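Local atomic coordinates of GTPase HflX (Sulfolobus solfataricus P2, PDB entry 2QTF), a protein that hydrolyses GTP, for which it is specific, and associates with the 50S ribosomal subunit, where it may act in protein synthesis or ribosome biogenesis. Residues A[101-106]-A[249-254]; A[224-229]-A[347-352]; A[258-263]-A[292-297]. All coordinates share one frame; numbering follows the deposited sequence.

Contact 1: residues A[101-106]-A[249-254]; sequences KEAKMQ and FVTLSE
Val-250 and Ala-103 meet where two helices pack side by side and nearly antiparallel, one from the middle region of HflX and one from its G domain, so this is an interdomain contact. The axes of helix 101-106 and helix 249-253 approach to 8.5 Å at an angle of 158° between their directions. Ala-103 lets them come that close: its small side chain faces the partner helix, and its CA lies 5.0 Å from Thr-251 CA. Val-250 has the largest area buried by the contact and uses both branches. With chi1 at -179°, CG1 stands anti to the backbone N and reaches across to the first helix, 3.7 Å from Ala-103 CA, while CG2 turns to the next helical turn and touches Gln-106 CG at 3.9 Å. The extended chain of Glu-102 crosses Val-250 at about a right angle and lays its CG 3.6 Å from Val-250 CG1, shielding the outer side of the valine with methylene and carboxylate. Were Glu-102 cut back to an alanine, CG1 of Val-250 would probably lose this cover and a gap would open at the margin of the helix pair. Thr-251, whose side chain also packs on Val-234 of the predicted GTP site, sets its OG1 beside Ala-103 CB while hydrogen-bonding back to Ala-247 O. No hydrogen bond joins the two segments directly. The polar link is made just ahead of helix 101-121 instead, where Glu-254 spreads its carboxylate over the turn: OE1 takes the backbone N-H of Gly-99 and OE2 pairs with Ser-100 OG, which also bonds to Ala-103 N. That grip brings Glu-254 OE2 to 3.3 Å from Ala-103 CB.

Contact 2: residues A[224-229]-A[347-352]; sequences NNRKIM and KIYQLA
Tyr-349 sends its ring toward the strand, with CG anti to the backbone N (chi1 -175°), while Asn-225 has its CG between its own N and carbonyl carbon (chi1 57°), which brings the amide to the phenol oxygen. The two meet where helix 341-355, the last of the P-loop GTPase domain, lies across strand 226-232 of the mixed sheet; strand 226-229 and helix 347-352 run nearly perpendicular to each other, with 9.5 Å between their axes. Tyr-349 OH gives its proton to Asn-225 OD1 over 2.7 Å, arriving in the carbonyl plane on a lone pair. A water bonded to Asn-225 ND2 also makes a weak bond to the hydroxyl, so both ends of this amide lead to the phenol. Asn-224 comes over a ring face: ND2 sits 3.3 Å above the ring plane, over its centre, with amide and ring planes 80° apart. Arg-345 holds the other end of that amide by a hydrogen bond to OD1. The side chains of Arg-226 and Tyr-349 cross at about a right angle, the extended arginine chain passing the ring's CE1 corner, with CD 3.6 Å from Tyr-349 CE1. Its NE continues toward the phenol end, so the tyrosine is bordered by all three residues of the turn and strand start. Deeper in, the contact becomes purely apolar. Ile-228, buried against Ile-182 of the neighbouring strand and Ile-223 of the hairpin partner, turns its long branch to the helix. There CD1 touches Ile-348 CG2 at 4.1 Å, while CG1 rests 3.7 Å from Ala-352 CB.

Contact 3: residues A[258-263]-A[292-297]; sequences SDALIL and GKPILV
Leu-263 sets its CB 3.9 Å from Ile-295 CG2, and beside this pair Leu-261 CB lies against Ile-295 CG1 and Leu-263 CD2 against Val-297 CG2, so the face bearing Leu-261, Leu-263, Ile-295 and Val-297 is aliphatic across these two strands. Ile-295 spans both leucines because its CG2, anti to the backbone N, leans toward Leu-263 while CG1 goes to Leu-261. Phe-282 and Leu-285 of helix 271-288 cover this layer. On the other face Ile-262 CG1 packs on Leu-296 CB, and Ala-260 CB on Pro-294 CB, beneath helix 341-355. These are neighbouring parallel strands joined by a beta-alpha-beta crossover, strand 260-266, helix 271-288 and strand 295-300, in the core of the P-loop GTPase sheet. Three backbone bonds stitch them together: Leu-261 N to Pro-294 O, Leu-296 N to Leu-261 O at 2.8 Å, and Leu-263 N to Leu-296 O. The first two are nearly straight, with N-H...O angles of about 160°. CA-H...O contacts fill in between, such as Ile-262 CA to Leu-296 O at 3.2 Å. Toward the strand starts, Pro-294 brings CD to 3.4 Å from Asp-259 O. At the polar edge Lys-293 runs extended past Asp-259 O, then bends at its last torsion (chi4 -62°), and its NZ donates to Ser-258 O over 2.7 Å, tilted 21° from the carbonyl plane.

Helix 101-121 of the middle region comes first along the chain, and contact 1 closes a long loop when helix 245-253 of the G domain returns to it. Before that return, strand 226-232 has already opened contact 2, so contacts 1 and 2 cross; contact 2 closes only near the C terminus, on helix 341-355. Contact 3 begins shortly after contact 1 has closed and closes the short crossover through helix 271-288, wholly within the span of contact 2. Contacts 2 and 3 share one sheet and touch: Leu-351 CD1 packs 3.6 Å from Pro-294 CB. Contact 1, its centre about 20 Å from the centre of contact 3, does not touch contact 2 and joins the middle region to the G domain.

Contact 1: residues A[101-106]-A[249-254]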
ATOM      1  N   LYS A 101       3.188 -16.524  -5.802  1.00 24.38           N
ATOM      2  CA  LYS A 101       2.783 -17.589  -4.861  1.00 26.89           C
ATOM      3  C   LYS A 101       3.441 -17.426  -3.506  1.00 23.92           C
ATOM      4  O   LYS A 101       2.802 -17.635  -2.482  1.00 22.80           O
ATOM      5  CB  LYS A 101       3.114 -18.997  -5.430  1.00 28.12           C
ATOM      6  CG  LYS A 101       2.692 -20.136  -4.481  1.00 34.61           C
ATOM      7  CD  LYS A 101       2.843 -21.583  -5.104  1.00 37.71           C
ATOM      8  CE  LYS A 101       2.578 -22.667  -3.987  1.00 45.69           C
ATOM      9  NZ  LYS A 101       1.271 -22.324  -3.215  1.00 49.39           N
ATOM     10  N   GLU A 102       4.718 -17.043  -3.502  1.00 22.02           N
ATOM     11  CA  GLU A 102       5.489 -16.858  -2.252  1.00 22.86           C
ATOM     12  C   GLU A 102       4.857 -15.737  -1.387  1.00 21.60           C
ATOM     13  O   GLU A 102       4.747 -15.921  -0.210  1.00 19.19           O
ATOM     14  CB  GLU A 102       6.976 -16.544  -2.611  1.00 24.81           C
ATOM     15  CG  GLU A 102       7.926 -16.287  -1.384  1.00 26.82           C
ATOM     16  CD  GLU A 102       9.382 -15.897  -1.857  1.00 29.14           C
ATOM     17  OE1 GLU A 102       9.659 -15.908  -3.063  1.00 40.53           O
ATOM     18  OE2 GLU A 102      10.250 -15.485  -1.055  1.00 39.43           O
ATOM     19  N   ALA A 103       4.397 -14.631  -1.997  1.00 19.88           N
ATOM     20  CA  ALA A 103       3.838 -13.540  -1.222  1.00 20.91           C
ATOM     21  C   ALA A 103       2.471 -14.011  -0.706  1.00 20.32           C
ATOM     22  O   ALA A 103       2.130 -13.801   0.470  1.00 22.19           O
ATOM     23  CB  ALA A 103       3.654 -12.313  -2.117  1.00 18.92           C
ATOM     24  N   LYS A 104       1.685 -14.689  -1.536  1.00 20.14           N
ATOM     25  CA  LYS A 104       0.404 -15.171  -1.046  1.00 22.93           C
ATOM     26  C   LYS A 104       0.525 -16.112   0.176  1.00 24.09           C
ATOM     27  O   LYS A 104      -0.358 -16.112   1.065  1.00 23.72           O
ATOM     28  CB  LYS A 104      -0.356 -15.893  -2.161  1.00 24.13           C
ATOM     29  CG  LYS A 104      -0.782 -14.903  -3.297  1.00 33.82           C
ATOM     30  CD  LYS A 104      -1.682 -13.792  -2.772  1.00 40.60           C
ATOM     31  CE  LYS A 104      -2.841 -13.474  -3.766  1.00 44.33           C
ATOM     32  NZ  LYS A 104      -3.786 -12.501  -3.026  1.00 42.17           N
ATOM     33  N   MET A 105       1.528 -17.001   0.147  1.00 22.11           N
ATOM     34  CA  MET A 105       1.831 -17.854   1.250  1.00 23.82           C
ATOM     35  C   MET A 105       2.275 -17.063   2.484  1.00 19.91           C
ATOM     36  O   MET A 105       1.899 -17.437   3.614  1.00 20.35           O
ATOM     37  CB  MET A 105       2.945 -18.833   0.786  1.00 23.36           C
ATOM     38  CG  MET A 105       2.356 -19.978  -0.176  1.00 27.32           C
ATOM     39  SD  MET A 105       3.871 -20.850  -0.799  1.00 35.31           S
ATOM     40  CE  MET A 105       4.058 -21.744   0.705  1.00 33.44           C
ATOM     41  N   GLN A 106       3.125 -16.026   2.306  1.00 19.53           N
ATOM     42  CA  GLN A 106       3.570 -15.284   3.521  1.00 20.93           C
ATOM     43  C   GLN A 106       2.369 -14.553   4.127  1.00 20.42           C
ATOM     44  O   GLN A 106       2.302 -14.338   5.344  1.00 19.43           O
ATOM     45  CB  GLN A 106       4.578 -14.187   3.191  1.00 19.40           C
ATOM     46  CG  GLN A 106       5.963 -14.760   2.834  1.00 23.98           C
ATOM     47  CD  GLN A 106       6.793 -15.206   4.056  1.00 24.68           C
ATOM     48  OE1 GLN A 106       7.929 -15.661   3.888  1.00 32.67           O
ATOM     49  NE2 GLN A 106       6.242 -15.146   5.226  1.00 17.65           N
ATOM     50  N   PHE A 249       7.730  -7.293   2.688  1.00 19.60           N
ATOM     51  CA  PHE A 249       8.879  -7.360   1.776  1.00 19.99           C
ATOM     52  C   PHE A 249       8.732  -8.319   0.620  1.00 20.06           C
ATOM     53  O   PHE A 249       9.130  -8.051  -0.529  1.00 22.43           O
ATOM     54  CB  PHE A 249      10.194  -7.584   2.556  1.00 19.96           C
ATOM     55  CG  PHE A 249      10.687  -6.351   3.132  1.00 22.34           C
ATOM     56  CD1 PHE A 249      11.125  -5.326   2.292  1.00 25.95           C
ATOM     57  CD2 PHE A 249      10.625  -6.121   4.522  1.00 25.47           C
ATOM     58  CE1 PHE A 249      11.541  -4.089   2.793  1.00 25.94           C
ATOM     59  CE2 PHE A 249      11.044  -4.890   5.048  1.00 30.25           C
ATOM     60  CZ  PHE A 249      11.522  -3.860   4.181  1.00 29.86           C
ATOM     61  N   VAL A 250       8.180  -9.446   0.870  1.00 20.20           N
ATOM     62  CA  VAL A 250       8.004 -10.394  -0.227  1.00 20.29           C
ATOM     63  C   VAL A 250       7.020  -9.883  -1.277  1.00 21.11           C
ATOM     64  O   VAL A 250       7.190 -10.028  -2.491  1.00 21.16           O
ATOM     65  CB  VAL A 250       7.538 -11.779   0.329  1.00 20.26           C
ATOM     66  CG1 VAL A 250       7.386 -12.750  -0.782  1.00 21.13           C
ATOM     67  CG2 VAL A 250       8.616 -12.399   1.270  1.00 27.20           C
ATOM     68  N   THR A 251       5.919  -9.309  -0.829  1.00 19.30           N
ATOM     69  CA  THR A 251       4.983  -8.652  -1.765  1.00 20.11           C
ATOM     70  C   THR A 251       5.683  -7.491  -2.537  1.00 18.50           C
ATOM     71  O   THR A 251       5.471  -7.338  -3.736  1.00 18.10           O
ATOM     72  CB  THR A 251       3.744  -8.058  -0.957  1.00 17.40           C
ATOM     73  OG1 THR A 251       3.123  -9.136  -0.290  1.00 17.33           O
ATOM     74  CG2 THR A 251       2.665  -7.359  -1.909  1.00 18.62           C
ATOM     75  N   LEU A 252       6.387  -6.619  -1.825  1.00 20.09           N
ATOM     76  CA  LEU A 252       7.021  -5.502  -2.458  1.00 22.00           C
ATOM     77  C   LEU A 252       8.103  -5.985  -3.433  1.00 24.18           C
ATOM     78  O   LEU A 252       8.287  -5.386  -4.543  1.00 23.68           O
ATOM     79  CB  LEU A 252       7.659  -4.561  -1.351  1.00 23.24           C
ATOM     80  CG  LEU A 252       8.455  -3.335  -1.902  1.00 25.45           C
ATOM     81  CD1 LEU A 252       7.549  -2.320  -2.733  1.00 20.66           C
ATOM     82  CD2 LEU A 252       9.244  -2.632  -0.734  1.00 22.81           C
ATOM     83  N   SER A 253       8.832  -7.059  -3.069  1.00 22.56           N
ATOM     84  CA  SER A 253       9.882  -7.601  -3.984  1.00 24.69           C
ATOM     85  C   SER A 253       9.403  -8.026  -5.353  1.00 23.41           C
ATOM     86  O   SER A 253      10.231  -8.207  -6.302  1.00 25.73           O
ATOM     87  CB  SER A 253      10.604  -8.806  -3.289  1.00 24.49           C
ATOM     88  OG  SER A 253      11.334  -8.239  -2.193  1.00 30.87           O
ATOM     89  N   GLU A 254       8.087  -8.221  -5.529  1.00 25.17           N
ATOM     90  CA  GLU A 254       7.529  -8.437  -6.862  1.00 23.84           C
ATOM     91  C   GLU A 254       7.808  -7.226  -7.799  1.00 25.13           C
ATOM     92  O   GLU A 254       7.602  -7.323  -9.030  1.00 26.60           O
ATOM     93  CB  GLU A 254       6.057  -8.671  -6.868  1.00 23.90           C
ATOM     94  CG  GLU A 254       5.620  -9.966  -6.038  1.00 24.24           C
ATOM     95  CD  GLU A 254       4.135 -10.187  -5.975  1.00 23.43           C
ATOM     96  OE1 GLU A 254       3.349  -9.536  -6.726  1.00 26.22           O
ATOM     97  OE2 GLU A 254       3.723 -11.119  -5.196  1.00 23.72           O
TER

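Contact 2: residues A[224-229]-A[347-352]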
ATOM      1  N   ASN A 224       0.468   6.089 -28.316  1.00 25.04           N
ATOM      2  CA  ASN A 224       0.839   6.060 -29.723  1.00 23.74           C
ATOM      3  C   ASN A 224       0.620   4.674 -30.310  1.00 23.00           C
ATOM      4  O   ASN A 224      -0.462   4.167 -30.224  1.00 24.09           O
ATOM      5  CB  ASN A 224       2.276   6.593 -29.920  1.00 24.17           C
ATOM      6  CG  ASN A 224       2.419   8.027 -29.402  1.00 26.96           C
ATOM      7  OD1 ASN A 224       1.447   8.842 -29.531  1.00 25.40           O
ATOM      8  ND2 ASN A 224       3.525   8.311 -28.651  1.00 23.63           N
ATOM      9  N   ASN A 225       1.649   4.051 -30.799  1.00 23.40           N
ATOM     10  CA  ASN A 225       1.511   2.728 -31.392  1.00 27.76           C
ATOM     11  C   ASN A 225       2.057   1.638 -30.456  1.00 28.93           C
ATOM     12  O   ASN A 225       2.395   0.579 -30.935  1.00 29.97           O
ATOM     13  CB  ASN A 225       2.315   2.705 -32.698  1.00 26.29           C
ATOM     14  CG  ASN A 225       3.787   3.068 -32.489  1.00 32.16           C
ATOM     15  OD1 ASN A 225       4.171   3.731 -31.507  1.00 34.86           O
ATOM     16  ND2 ASN A 225       4.638   2.642 -33.436  1.00 29.41           N
ATOM     17  N   ARG A 226       2.196   1.896 -29.166  1.00 27.65           N
ATOM     18  CA  ARG A 226       2.779   0.877 -28.275  1.00 29.24           C
ATOM     19  C   ARG A 226       1.825   0.549 -27.188  1.00 30.34           C
ATOM     20  O   ARG A 226       1.092   1.433 -26.692  1.00 28.61           O
ATOM     21  CB  ARG A 226       4.068   1.352 -27.640  1.00 28.82           C
ATOM     22  CG  ARG A 226       5.169   1.358 -28.641  1.00 34.08           C
ATOM     23  CD  ARG A 226       6.468   1.683 -27.957  1.00 39.08           C
ATOM     24  NE  ARG A 226       7.429   2.109 -28.975  1.00 42.73           N
ATOM     25  CZ  ARG A 226       8.269   1.289 -29.571  1.00 47.11           C
ATOM     26  NH1 ARG A 226       8.279   0.006 -29.225  1.00 52.50           N
ATOM     27  NH2 ARG A 226       9.105   1.752 -30.492  1.00 52.67           N
ATOM     28  N   LYS A 227       1.832  -0.717 -26.786  1.00 30.60           N
ATOM     29  CA  LYS A 227       0.975  -1.164 -25.706  1.00 30.10           C
ATOM     30  C   LYS A 227       1.909  -1.317 -24.485  1.00 31.00           C
ATOM     31  O   LYS A 227       3.004  -1.864 -24.656  1.00 29.97           O
ATOM     32  CB  LYS A 227       0.282  -2.453 -26.182  1.00 31.72           C
ATOM     33  CG  LYS A 227      -0.538  -3.176 -25.164  1.00 34.36           C
ATOM     34  CD  LYS A 227      -1.445  -4.333 -25.800  1.00 35.07           C
ATOM     35  CE  LYS A 227      -2.185  -5.131 -24.648  1.00 36.58           C
ATOM     36  NZ  LYS A 227      -2.851  -6.411 -25.122  1.00 39.20           N
ATOM     37  N   ILE A 228       1.540  -0.757 -23.302  1.00 28.16           N
ATOM     38  CA  ILE A 228       2.371  -0.757 -22.078  1.00 28.17           C
ATOM     39  C   ILE A 228       1.556  -1.288 -20.928  1.00 25.95           C
ATOM     40  O   ILE A 228       0.392  -0.885 -20.797  1.00 25.19           O
ATOM     41  CB  ILE A 228       2.879   0.677 -21.716  1.00 28.97           C
ATOM     42  CG1 ILE A 228       3.745   1.182 -22.881  1.00 33.51           C
ATOM     43  CG2 ILE A 228       3.663   0.725 -20.403  1.00 28.80           C
ATOM     44  CD1 ILE A 228       3.411   2.569 -23.399  1.00 34.44           C
ATOM     45  N   MET A 229       2.138  -2.209 -20.165  1.00 23.44           N
ATOM     46  CA  MET A 229       1.480  -2.813 -18.970  1.00 24.27           C
ATOM     47  C   MET A 229       1.830  -1.948 -17.714  1.00 22.25           C
ATOM     48  O   MET A 229       3.000  -1.862 -17.309  1.00 23.43           O
ATOM     49  CB  MET A 229       1.944  -4.277 -18.762  1.00 23.86           C
ATOM     50  CG  MET A 229       1.200  -4.977 -17.539  1.00 25.80           C
ATOM     51  SD  MET A 229      -0.567  -4.939 -17.742  1.00 34.74           S
ATOM     52  CE  MET A 229      -0.981  -6.221 -18.894  1.00 37.39           C
ATOM     53  N   LYS A 347       6.969  10.762 -21.760  1.00 23.20           N
ATOM     54  CA  LYS A 347       8.134  10.065 -21.145  1.00 22.79           C
ATOM     55  C   LYS A 347       7.907   8.547 -20.980  1.00 21.89           C
ATOM     56  O   LYS A 347       8.816   7.782 -21.225  1.00 23.43           O
ATOM     57  CB  LYS A 347       8.479  10.660 -19.788  1.00 22.35           C
ATOM     58  CG  LYS A 347       8.932  12.101 -19.917  1.00 22.70           C
ATOM     59  CD  LYS A 347      10.375  12.096 -20.507  1.00 25.28           C
ATOM     60  CE  LYS A 347      10.815  13.574 -20.818  1.00 27.87           C
ATOM     61  NZ  LYS A 347      12.215  13.341 -21.129  1.00 33.07           N
ATOM     62  N   ILE A 348       6.709   8.130 -20.663  1.00 21.65           N
ATOM     63  CA  ILE A 348       6.394   6.692 -20.650  1.00 22.45           C
ATOM     64  C   ILE A 348       6.517   6.025 -22.003  1.00 24.24           C
ATOM     65  O   ILE A 348       7.132   4.962 -22.157  1.00 24.91           O
ATOM     66  CB  ILE A 348       5.000   6.483 -20.090  1.00 23.41           C
ATOM     67  CG1 ILE A 348       5.074   6.765 -18.542  1.00 21.33           C
ATOM     68  CG2 ILE A 348       4.566   5.034 -20.312  1.00 24.41           C
ATOM     69  CD1 ILE A 348       3.699   6.914 -17.973  1.00 21.51           C
ATOM     70  N   TYR A 349       5.999   6.702 -23.031  1.00 24.43           N
ATOM     71  CA  TYR A 349       6.283   6.250 -24.405  1.00 24.95           C
ATOM     72  C   TYR A 349       7.797   6.159 -24.691  1.00 22.51           C
ATOM     73  O   TYR A 349       8.308   5.192 -25.282  1.00 23.16           O
ATOM     74  CB  TYR A 349       5.600   7.197 -25.484  1.00 24.89           C
ATOM     75  CG  TYR A 349       5.806   6.635 -26.884  1.00 23.28           C
ATOM     76  CD1 TYR A 349       5.038   5.518 -27.320  1.00 24.30           C
ATOM     77  CD2 TYR A 349       6.719   7.194 -27.739  1.00 31.73           C
ATOM     78  CE1 TYR A 349       5.213   4.981 -28.610  1.00 26.96           C
ATOM     79  CE2 TYR A 349       6.916   6.683 -29.049  1.00 31.21           C
ATOM     80  CZ  TYR A 349       6.161   5.586 -29.463  1.00 29.51           C
ATOM     81  OH  TYR A 349       6.361   5.078 -30.715  1.00 30.77           O
ATOM     82  N   GLN A 350       8.552   7.157 -24.328  1.00 24.11           N
ATOM     83  CA  GLN A 350       9.959   7.120 -24.686  1.00 27.30           C
ATOM     84  C   GLN A 350      10.660   6.003 -23.906  1.00 25.47           C
ATOM     85  O   GLN A 350      11.579   5.367 -24.383  1.00 23.74           O
ATOM     86  CB  GLN A 350      10.655   8.412 -24.296  1.00 26.77           C
ATOM     87  CG  GLN A 350      10.355   9.721 -25.107  1.00 36.97           C
ATOM     88  CD  GLN A 350      10.758  11.023 -24.307  1.00 36.87           C
ATOM     89  OE1 GLN A 350      11.786  11.033 -23.576  1.00 46.26           O
ATOM     90  NE2 GLN A 350       9.927  12.089 -24.422  1.00 44.95           N
ATOM     91  N   LEU A 351      10.229   5.777 -22.662  1.00 24.88           N
ATOM     92  CA  LEU A 351      10.821   4.665 -21.854  1.00 24.80           C
ATOM     93  C   LEU A 351      10.475   3.350 -22.530  1.00 23.90           C
ATOM     94  O   LEU A 351      11.315   2.466 -22.667  1.00 24.79           O
ATOM     95  CB  LEU A 351      10.219   4.736 -20.429  1.00 24.00           C
ATOM     96  CG  LEU A 351      10.559   3.643 -19.385  1.00 26.54           C
ATOM     97  CD1 LEU A 351      12.075   3.425 -19.303  1.00 23.96           C
ATOM     98  CD2 LEU A 351       9.952   4.282 -18.030  1.00 23.80           C
ATOM     99  N   ALA A 352       9.237   3.223 -22.962  1.00 24.87           N
ATOM    100  CA  ALA A 352       8.712   1.979 -23.568  1.00 26.70           C
ATOM    101  C   ALA A 352       9.470   1.672 -24.895  1.00 28.21           C
ATOM    102  O   ALA A 352       9.887   0.524 -25.165  1.00 28.51           O
ATOM    103  CB  ALA A 352       7.199   2.019 -23.764  1.00 25.57           C
TER
HETATM  104  O   HOH W   1       7.479   3.493 -33.562  1.00 47.22           O

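Contact 3: residues A[258-263]-A[292-297]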
ATOM      1  N   SER A 258       8.955  -6.037 -13.049  1.00 25.84           N
ATOM      2  CA  SER A 258       8.585  -5.008 -14.001  1.00 24.84           C
ATOM      3  C   SER A 258       9.881  -4.599 -14.748  1.00 24.59           C
ATOM      4  O   SER A 258      10.988  -4.689 -14.190  1.00 25.31           O
ATOM      5  CB  SER A 258       7.871  -3.838 -13.250  1.00 25.36           C
ATOM      6  OG  SER A 258       6.572  -4.320 -12.832  1.00 27.03           O
ATOM      7  N   ASP A 259       9.771  -4.161 -16.002  1.00 23.96           N
ATOM      8  CA  ASP A 259      10.929  -3.757 -16.829  1.00 23.09           C
ATOM      9  C   ASP A 259      11.475  -2.426 -16.405  1.00 22.50           C
ATOM     10  O   ASP A 259      12.678  -2.093 -16.542  1.00 24.19           O
ATOM     11  CB  ASP A 259      10.424  -3.672 -18.308  1.00 23.99           C
ATOM     12  CG  ASP A 259      10.062  -4.996 -18.789  1.00 26.74           C
ATOM     13  OD1 ASP A 259      10.844  -5.907 -18.551  1.00 32.09           O
ATOM     14  OD2 ASP A 259       8.980  -5.215 -19.293  1.00 32.47           O
ATOM     15  N   ALA A 260      10.594  -1.588 -15.865  1.00 21.50           N
ATOM     16  CA  ALA A 260      11.008  -0.258 -15.329  1.00 20.28           C
ATOM     17  C   ALA A 260      10.058   0.167 -14.214  1.00 19.34           C
ATOM     18  O   ALA A 260       9.043  -0.476 -14.058  1.00 21.00           O
ATOM     19  CB  ALA A 260      10.937   0.852 -16.490  1.00 19.69           C
ATOM     20  N   LEU A 261      10.355   1.273 -13.525  1.00 18.70           N
ATOM     21  CA  LEU A 261       9.467   1.722 -12.425  1.00 20.05           C
ATOM     22  C   LEU A 261       9.276   3.201 -12.551  1.00 21.66           C
ATOM     23  O   LEU A 261      10.189   3.967 -13.046  1.00 22.29           O
ATOM     24  CB  LEU A 261      10.169   1.492 -11.056  1.00 19.26           C
ATOM     25  CG  LEU A 261      10.513   0.061 -10.653  1.00 21.65           C
ATOM     26  CD1 LEU A 261      11.348   0.037  -9.315  1.00 22.80           C
ATOM     27  CD2 LEU A 261       9.322  -0.877 -10.646  1.00 21.40           C
ATOM     28  N   ILE A 262       8.142   3.621 -12.053  1.00 19.90           N
ATOM     29  CA  ILE A 262       7.885   5.041 -11.834  1.00 20.28           C
ATOM     30  C   ILE A 262       7.877   5.196 -10.332  1.00 21.46           C
ATOM     31  O   ILE A 262       7.053   4.574  -9.690  1.00 20.25           O
ATOM     32  CB  ILE A 262       6.493   5.463 -12.382  1.00 21.09           C
ATOM     33  CG1 ILE A 262       6.485   5.298 -13.960  1.00 18.63           C
ATOM     34  CG2 ILE A 262       6.044   6.873 -11.813  1.00 21.77           C
ATOM     35  CD1 ILE A 262       5.024   5.448 -14.652  1.00 18.55           C
ATOM     36  N   LEU A 263       8.764   6.077  -9.806  1.00 19.36           N
ATOM     37  CA  LEU A 263       8.818   6.397  -8.390  1.00 20.48           C
ATOM     38  C   LEU A 263       8.166   7.699  -8.122  1.00 19.98           C
ATOM     39  O   LEU A 263       8.545   8.765  -8.644  1.00 19.58           O
ATOM     40  CB  LEU A 263      10.266   6.486  -7.868  1.00 20.66           C
ATOM     41  CG  LEU A 263      10.465   6.934  -6.421  1.00 22.24           C
ATOM     42  CD1 LEU A 263       9.962   5.859  -5.417  1.00 20.88           C
ATOM     43  CD2 LEU A 263      12.056   7.119  -6.194  1.00 21.75           C
ATOM     44  N   GLY A 292      19.610  -1.981 -11.961  1.00 34.94           N
ATOM     45  CA  GLY A 292      19.663  -1.866 -13.432  1.00 34.94           C
ATOM     46  C   GLY A 292      18.319  -1.598 -14.155  1.00 35.41           C
ATOM     47  O   GLY A 292      18.256  -1.699 -15.418  1.00 35.20           O
ATOM     48  N   LYS A 293      17.229  -1.325 -13.399  1.00 32.41           N
ATOM     49  CA  LYS A 293      15.895  -1.018 -14.035  1.00 31.15           C
ATOM     50  C   LYS A 293      15.835   0.486 -14.245  1.00 28.57           C
ATOM     51  O   LYS A 293      16.069   1.233 -13.287  1.00 27.20           O
ATOM     52  CB  LYS A 293      14.726  -1.425 -13.139  1.00 30.92           C
ATOM     53  CG  LYS A 293      14.601  -2.899 -13.098  1.00 36.78           C
ATOM     54  CD  LYS A 293      13.326  -3.415 -12.431  1.00 45.48           C
ATOM     55  CE  LYS A 293      13.384  -4.976 -12.380  1.00 43.20           C
ATOM     56  NZ  LYS A 293      13.427  -5.644 -13.730  1.00 41.40           N
ATOM     57  N   PRO A 294      15.419   0.944 -15.455  1.00 26.56           N
ATOM     58  CA  PRO A 294      15.216   2.391 -15.525  1.00 25.51           C
ATOM     59  C   PRO A 294      14.154   2.887 -14.559  1.00 23.73           C
ATOM     60  O   PRO A 294      13.092   2.237 -14.437  1.00 23.81           O
ATOM     61  CB  PRO A 294      14.747   2.632 -16.978  1.00 26.52           C
ATOM     62  CG  PRO A 294      15.180   1.346 -17.747  1.00 26.84           C
ATOM     63  CD  PRO A 294      15.125   0.240 -16.733  1.00 26.42           C
ATOM     64  N   ILE A 295      14.415   4.028 -13.894  1.00 22.66           N
ATOM     65  CA  ILE A 295      13.399   4.596 -12.980  1.00 21.86           C
ATOM     66  C   ILE A 295      13.026   6.006 -13.395  1.00 22.77           C
ATOM     67  O   ILE A 295      13.929   6.867 -13.540  1.00 24.26           O
ATOM     68  CB  ILE A 295      13.921   4.575 -11.491  1.00 22.34           C
ATOM     69  CG1 ILE A 295      14.069   3.070 -11.035  1.00 18.42           C
ATOM     70  CG2 ILE A 295      12.869   5.309 -10.574  1.00 22.31           C
ATOM     71  CD1 ILE A 295      14.454   2.983  -9.487  1.00 21.39           C
ATOM     72  N   LEU A 296      11.738   6.256 -13.662  1.00 22.14           N
ATOM     73  CA  LEU A 296      11.257   7.580 -13.958  1.00 21.10           C
ATOM     74  C   LEU A 296      10.724   8.125 -12.646  1.00 21.33           C
ATOM     75  O   LEU A 296       9.770   7.565 -12.089  1.00 20.82           O
ATOM     76  CB  LEU A 296      10.070   7.462 -14.939  1.00 23.81           C
ATOM     77  CG  LEU A 296       9.281   8.756 -15.273  1.00 23.54           C
ATOM     78  CD1 LEU A 296      10.187   9.912 -15.785  1.00 26.38           C
ATOM     79  CD2 LEU A 296       8.102   8.478 -16.371  1.00 23.80           C
ATOM     80  N   VAL A 297      11.240   9.232 -12.152  1.00 21.36           N
ATOM     81  CA  VAL A 297      10.809   9.742 -10.866  1.00 21.81           C
ATOM     82  C   VAL A 297       9.780  10.799 -11.169  1.00 23.28           C
ATOM     83  O   VAL A 297      10.019  11.710 -12.010  1.00 23.63           O
ATOM     84  CB  VAL A 297      12.010  10.392  -9.993  1.00 19.68           C
ATOM     85  CG1 VAL A 297      11.440  10.922  -8.683  1.00 22.53           C
ATOM     86  CG2 VAL A 297      13.178   9.392  -9.815  1.00 20.84           C
TER